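Local structure of macrophomate synthase intermolecular Diels-Alderase (Macrophoma commelinae, 1IZC) at residues 118-127 / 178-189. The protein is an enzyme of the HpcH/HpaI aldolase/citrate lyase family with a TIM-barrel fold that holds a magnesium ion and pyruvic acid. The protein carries 1 engineered substitution. Numbering follows the deposited sequence.
With MG (magnesium ion), chain B; PYR (pyruvic acid), chain C.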
ATOM      1  N   ALA A 118     -16.715   6.529 -13.315  1.00  6.93           N
ATOM      2  CA  ALA A 118     -17.365   7.736 -12.801  1.00  6.85           C
ATOM      3  C   ALA A 118     -18.406   8.211 -13.807  1.00  7.45           C
ATOM      4  O   ALA A 118     -18.133   8.246 -15.007  1.00  9.03           O
ATOM      5  CB  ALA A 118     -16.333   8.840 -12.559  1.00  6.93           C
ATOM      6  N   ALA A 119     -19.584   8.593 -13.318  1.00  6.06           N
ATOM      7  CA  ALA A 119     -20.666   9.061 -14.198  1.00  8.06           C
ATOM      8  C   ALA A 119     -20.722  10.580 -14.310  1.00 10.49           C
ATOM      9  O   ALA A 119     -21.400  11.117 -15.180  1.00 10.47           O
ATOM     10  CB  ALA A 119     -22.013   8.528 -13.693  1.00  8.45           C
ATOM     11  N   GLY A 120     -20.014  11.268 -13.428  1.00  8.71           N
ATOM     12  CA  GLY A 120     -20.001  12.721 -13.452  1.00  8.74           C
ATOM     13  C   GLY A 120     -18.633  13.269 -13.080  1.00 10.39           C
ATOM     14  O   GLY A 120     -17.938  12.727 -12.212  1.00  7.21           O
ATOM     15  N   ILE A 121     -18.237  14.343 -13.750  1.00  7.53           N
ATOM     16  CA  ILE A 121     -16.966  14.991 -13.477  1.00  8.52           C
ATOM     17  C   ILE A 121     -17.251  16.455 -13.145  1.00  8.72           C
ATOM     18  O   ILE A 121     -17.916  17.155 -13.913  1.00  8.74           O
ATOM     19  CB  ILE A 121     -16.026  14.935 -14.707  1.00  8.16           C
ATOM     20  CG1 ILE A 121     -15.708  13.480 -15.073  1.00  6.96           C
ATOM     21  CG2 ILE A 121     -14.759  15.726 -14.442  1.00  9.47           C
ATOM     22  CD1 ILE A 121     -14.849  12.712 -14.042  1.00  8.19           C
ATOM     23  N   VAL A 122     -16.763  16.901 -11.991  1.00  8.57           N
ATOM     24  CA  VAL A 122     -16.912  18.291 -11.581  1.00  9.02           C
ATOM     25  C   VAL A 122     -15.564  18.964 -11.840  1.00 10.43           C
ATOM     26  O   VAL A 122     -14.510  18.481 -11.405  1.00  8.69           O
ATOM     27  CB  VAL A 122     -17.291  18.413 -10.084  1.00  7.98           C
ATOM     28  CG1 VAL A 122     -17.246  19.892  -9.657  1.00  9.94           C
ATOM     29  CG2 VAL A 122     -18.685  17.823  -9.854  1.00  9.54           C
ATOM     30  N   ILE A 123     -15.601  20.077 -12.566  1.00  7.56           N
ATOM     31  CA  ILE A 123     -14.390  20.807 -12.937  1.00  8.23           C
ATOM     32  C   ILE A 123     -14.250  22.031 -12.049  1.00 10.25           C
ATOM     33  O   ILE A 123     -15.088  22.934 -12.090  1.00  9.63           O
ATOM     34  CB  ILE A 123     -14.483  21.298 -14.399  1.00 10.66           C
ATOM     35  CG1 ILE A 123     -14.760  20.116 -15.330  1.00 11.34           C
ATOM     36  CG2 ILE A 123     -13.176  22.015 -14.789  1.00 10.53           C
ATOM     37  CD1 ILE A 123     -15.298  20.555 -16.689  1.00 11.91           C
ATOM     38  N   PRO A 124     -13.194  22.080 -11.226  1.00  8.21           N
ATOM     39  CA  PRO A 124     -13.067  23.257 -10.370  1.00 10.40           C
ATOM     40  C   PRO A 124     -12.548  24.520 -11.055  1.00  7.93           C
ATOM     41  O   PRO A 124     -11.928  24.470 -12.119  1.00  9.91           O
ATOM     42  CB  PRO A 124     -12.135  22.779  -9.254  1.00 12.78           C
ATOM     43  CG  PRO A 124     -11.237  21.791  -9.942  1.00 10.48           C
ATOM     44  CD  PRO A 124     -12.146  21.077 -10.953  1.00 10.66           C
ATOM     45  N   HIS A 125     -12.859  25.653 -10.431  1.00  9.96           N
ATOM     46  CA  HIS A 125     -12.393  26.963 -10.867  1.00 11.65           C
ATOM     47  C   HIS A 125     -12.648  27.290 -12.330  1.00 12.11           C
ATOM     48  O   HIS A 125     -11.782  27.848 -12.989  1.00 11.33           O
ATOM     49  CB  HIS A 125     -10.892  27.070 -10.582  1.00 13.06           C
ATOM     50  CG  HIS A 125     -10.493  26.474  -9.267  1.00 20.42           C
ATOM     51  ND1 HIS A 125     -10.813  27.056  -8.058  1.00 22.13           N
ATOM     52  CD2 HIS A 125      -9.890  25.296  -8.969  1.00 23.88           C
ATOM     53  CE1 HIS A 125     -10.433  26.258  -7.074  1.00 25.34           C
ATOM     54  NE2 HIS A 125      -9.870  25.183  -7.600  1.00 16.48           N
ATOM     55  N   VAL A 126     -13.830  26.961 -12.833  1.00  9.28           N
ATOM     56  CA  VAL A 126     -14.130  27.250 -14.237  1.00  8.68           C
ATOM     57  C   VAL A 126     -14.388  28.739 -14.429  1.00  9.35           C
ATOM     58  O   VAL A 126     -15.158  29.341 -13.683  1.00 11.21           O
ATOM     59  CB  VAL A 126     -15.357  26.448 -14.714  1.00  8.41           C
ATOM     60  CG1 VAL A 126     -15.789  26.920 -16.108  1.00  8.93           C
ATOM     61  CG2 VAL A 126     -14.997  24.979 -14.795  1.00  9.69           C
ATOM     62  N   GLU A 127     -13.739  29.324 -15.432  1.00  9.64           N
ATOM     63  CA  GLU A 127     -13.922  30.751 -15.712  1.00 11.18           C
ATOM     64  C   GLU A 127     -14.230  31.039 -17.180  1.00 14.25           C
ATOM     65  O   GLU A 127     -14.696  32.137 -17.512  1.00 15.35           O
ATOM     66  CB  GLU A 127     -12.676  31.535 -15.278  1.00 12.62           C
ATOM     67  CG  GLU A 127     -12.364  31.381 -13.795  1.00 14.72           C
ATOM     68  CD  GLU A 127     -11.208  32.237 -13.329  1.00 19.27           C
ATOM     69  OE1 GLU A 127     -10.291  32.500 -14.133  1.00 19.78           O
ATOM     70  OE2 GLU A 127     -11.215  32.634 -12.149  1.00 15.19           O
ATOM     71  N   VAL A 178     -22.266   9.740 -19.099  1.00 10.09           N
ATOM     72  CA  VAL A 178     -21.352  10.662 -18.422  1.00 11.49           C
ATOM     73  C   VAL A 178     -21.710  12.141 -18.501  1.00 11.38           C
ATOM     74  O   VAL A 178     -22.053  12.652 -19.572  1.00 10.87           O
ATOM     75  CB  VAL A 178     -19.913  10.442 -18.939  1.00 12.66           C
ATOM     76  CG1 VAL A 178     -18.955  11.434 -18.277  1.00 13.24           C
ATOM     77  CG2 VAL A 178     -19.473   9.000 -18.636  1.00 11.43           C
ATOM     78  N   CYS A 179     -21.591  12.817 -17.359  1.00  8.47           N
ATOM     79  CA  CYS A 179     -21.932  14.239 -17.232  1.00  6.04           C
ATOM     80  C   CYS A 179     -20.767  15.149 -16.860  1.00 10.41           C
ATOM     81  O   CYS A 179     -19.826  14.730 -16.168  1.00  9.62           O
ATOM     82  CB  CYS A 179     -23.020  14.413 -16.173  1.00 11.77           C
ATOM     83  SG  CYS A 179     -24.535  13.476 -16.484  1.00 14.11           S
ATOM     84  N   ILE A 180     -20.853  16.401 -17.319  1.00  8.47           N
ATOM     85  CA  ILE A 180     -19.852  17.425 -17.034  1.00 11.51           C
ATOM     86  C   ILE A 180     -20.521  18.520 -16.201  1.00 12.35           C
ATOM     87  O   ILE A 180     -21.583  19.046 -16.569  1.00 11.40           O
ATOM     88  CB  ILE A 180     -19.270  18.072 -18.320  1.00 17.00           C
ATOM     89  CG1 ILE A 180     -18.595  17.030 -19.188  1.00 28.49           C
ATOM     90  CG2 ILE A 180     -18.224  19.107 -17.942  1.00 21.47           C
ATOM     91  CD1 ILE A 180     -17.825  17.637 -20.368  1.00 35.62           C
ATOM     92  N   ILE A 181     -19.894  18.849 -15.074  1.00  9.08           N
ATOM     93  CA  ILE A 181     -20.395  19.850 -14.149  1.00 10.61           C
ATOM     94  C   ILE A 181     -19.333  20.902 -13.811  1.00 12.66           C
ATOM     95  O   ILE A 181     -18.425  20.649 -13.012  1.00 10.25           O
ATOM     96  CB  ILE A 181     -20.855  19.188 -12.818  1.00 10.43           C
ATOM     97  CG1 ILE A 181     -21.955  18.161 -13.098  1.00 12.36           C
ATOM     98  CG2 ILE A 181     -21.399  20.240 -11.838  1.00 10.64           C
ATOM     99  CD1 ILE A 181     -21.436  16.733 -13.210  1.00 15.31           C
ATOM    100  N   PRO A 182     -19.427  22.090 -14.424  1.00 10.42           N
ATOM    101  CA  PRO A 182     -18.440  23.136 -14.125  1.00 10.30           C
ATOM    102  C   PRO A 182     -18.696  23.660 -12.722  1.00 11.34           C
ATOM    103  O   PRO A 182     -19.847  23.746 -12.299  1.00 12.34           O
ATOM    104  CB  PRO A 182     -18.755  24.225 -15.148  1.00 12.56           C
ATOM    105  CG  PRO A 182     -19.385  23.473 -16.293  1.00 11.99           C
ATOM    106  CD  PRO A 182     -20.269  22.473 -15.572  1.00  9.93           C
ATOM    107  N   GLN A 183     -17.633  24.011 -12.005  1.00 10.90           N
ATOM    108  CA  GLN A 183     -17.792  24.585 -10.682  1.00 10.72           C
ATOM    109  C   GLN A 183     -17.341  26.044 -10.773  1.00 11.44           C
ATOM    110  O   GLN A 183     -16.237  26.342 -11.239  1.00 14.70           O
ATOM    111  CB  GLN A 183     -16.967  23.811  -9.652  1.00 12.61           C
ATOM    112  CG  GLN A 183     -17.013  24.431  -8.286  1.00 17.02           C
ATOM    113  CD  GLN A 183     -16.452  23.521  -7.220  1.00 12.73           C
ATOM    114  OE1 GLN A 183     -15.602  22.669  -7.493  1.00 15.96           O
ATOM    115  NE2 GLN A 183     -16.915  23.707  -5.994  1.00 15.76           N
ATOM    116  N   ILE A 184     -18.226  26.944 -10.356  1.00 10.51           N
ATOM    117  CA  ILE A 184     -17.992  28.390 -10.381  1.00 11.43           C
ATOM    118  C   ILE A 184     -17.574  28.807  -8.978  1.00 11.14           C
ATOM    119  O   ILE A 184     -18.351  28.690  -8.026  1.00 13.09           O
ATOM    120  CB  ILE A 184     -19.295  29.132 -10.771  1.00 12.37           C
ATOM    121  CG1 ILE A 184     -19.779  28.649 -12.139  1.00 13.15           C
ATOM    122  CG2 ILE A 184     -19.059  30.643 -10.807  1.00 13.24           C
ATOM    123  CD1 ILE A 184     -18.849  28.999 -13.286  1.00 13.44           C
ATOM    124  N   GLU A 185     -16.357  29.315  -8.842  1.00 10.04           N
ATOM    125  CA  GLU A 185     -15.878  29.662  -7.511  1.00 13.76           C
ATOM    126  C   GLU A 185     -14.858  30.782  -7.481  1.00 13.91           C
ATOM    127  O   GLU A 185     -13.927  30.782  -6.671  1.00 14.39           O
ATOM    128  CB  GLU A 185     -15.314  28.415  -6.845  1.00 15.71           C
ATOM    129  CG  GLU A 185     -14.308  27.657  -7.675  1.00 15.49           C
ATOM    130  CD  GLU A 185     -13.943  26.341  -7.023  1.00 20.00           C
ATOM    131  OE1 GLU A 185     -14.132  26.259  -5.801  1.00 15.02           O
ATOM    132  OE2 GLU A 185     -13.475  25.408  -7.705  1.00 15.99           O
ATOM    133  N   SER A 186     -15.039  31.743  -8.371  1.00 10.94           N
ATOM    134  CA  SER A 186     -14.148  32.891  -8.414  1.00 12.04           C
ATOM    135  C   SER A 186     -14.933  34.080  -8.937  1.00 16.21           C
ATOM    136  O   SER A 186     -15.996  33.915  -9.537  1.00 13.48           O
ATOM    137  CB  SER A 186     -12.951  32.630  -9.326  1.00 13.22           C
ATOM    138  OG  SER A 186     -13.349  32.469 -10.676  1.00 13.50           O
ATOM    139  N   VAL A 187     -14.402  35.276  -8.708  1.00 15.24           N
ATOM    140  CA  VAL A 187     -15.061  36.488  -9.184  1.00 17.69           C
ATOM    141  C   VAL A 187     -15.189  36.454 -10.704  1.00 15.84           C
ATOM    142  O   VAL A 187     -16.247  36.776 -11.255  1.00 17.43           O
ATOM    143  CB  VAL A 187     -14.276  37.748  -8.749  1.00 19.63           C
ATOM    144  CG1 VAL A 187     -14.835  38.986  -9.442  1.00 18.82           C
ATOM    145  CG2 VAL A 187     -14.371  37.906  -7.239  1.00 20.58           C
ATOM    146  N   LYS A 188     -14.123  36.063 -11.393  1.00 13.41           N
ATOM    147  CA  LYS A 188     -14.175  35.996 -12.852  1.00 15.74           C
ATOM    148  C   LYS A 188     -15.166  34.928 -13.313  1.00 15.54           C
ATOM    149  O   LYS A 188     -15.811  35.079 -14.354  1.00 17.13           O
ATOM    150  CB  LYS A 188     -12.787  35.700 -13.428  1.00 18.84           C
ATOM    151  CG  LYS A 188     -11.829  36.880 -13.355  1.00 25.68           C
ATOM    152  CD  LYS A 188     -10.546  36.594 -14.128  1.00 34.24           C
ATOM    153  CE  LYS A 188      -9.655  37.830 -14.195  1.00 38.23           C
ATOM    154  NZ  LYS A 188      -8.379  37.571 -14.927  1.00 47.93           N
ATOM    155  N   GLY A 189     -15.281  33.846 -12.543  1.00 14.61           N
ATOM    156  CA  GLY A 189     -16.214  32.789 -12.906  1.00 11.69           C
ATOM    157  C   GLY A 189     -17.649  33.293 -12.847  1.00 14.10           C
ATOM    158  O   GLY A 189     -18.461  33.039 -13.740  1.00 13.52           O
TER
HETATM  159 MG    MG B1001     -13.177  25.197  -4.285  1.00 21.80          MG
HETATM  160  C   PYR C2001     -15.389  25.699  -2.480  1.00 27.01           C
HETATM  161  O   PYR C2001     -14.340  26.285  -2.811  1.00 18.57           O
HETATM  162  OXT PYR C2001     -16.236  26.154  -1.673  1.00 26.17           O
HETATM  163  CA  PYR C2001     -15.549  24.360  -3.158  1.00 18.39           C
HETATM  164  O3  PYR C2001     -14.725  23.882  -3.955  1.00 19.67           O
HETATM  165  CB  PYR C2001     -16.788  23.648  -2.802  1.00 17.63           C
HETATM  166  O   HOH W   1     -11.478  29.678  -7.774  1.00 26.61           O
HETATM  167  O   HOH W   2     -14.577  29.811 -11.014  1.00 11.08           O
HETATM  168  O   HOH W   3     -12.216  23.961  -5.817  1.00 14.91           O
HETATM  169  O   HOH W   4     -12.227  24.120  -2.526  1.00 11.36           O
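H125 N donates to E185 OE2 (2.8 Å), on its anti lone pair, while OE1 of the same carboxylate binds magnesium at 2.1 Å. Water 3, itself a magnesium ligand, also donates to OE2. The carboxylate and imidazole planes stack 11° apart, OE2 lying over one ring face toward its rim; ND1 meets water 1 at the ring edge and NE2 bonds to E72. D211, pyruvic acid and water 4 complete the metal shell. H125 and E185 follow the C-terminal ends of parallel strands 120-123 and 179-184, the fourth and fifth of a TIM barrel. Their backbones pair through C179 N to A119 O, I121 N to C179 O, I181 N to I121 O, I123 N to I181 O and Q183 N to I123 O. H125 N would be next in step, but it is spent on the carboxylate, and V126 N takes Q183 O instead (3.0 Å). Q183, its CG anti to the backbone N (chi1 176°), brings NE2 to 3.0 Å from O3 of pyruvic acid; OE1 accepts from R101. Beyond the strands, S186 OG donates to E127 OE2 at 2.6 Å and, as N-cap of helix 187-191, accepts from G189 N. Water 2 joins the loops, donating to V126 O and S186 OG and accepting from E185 N. On the outer side of the sheet, I123 CD1 presses tightly on I180 CG2 (3.5 Å) beneath helix 129-139.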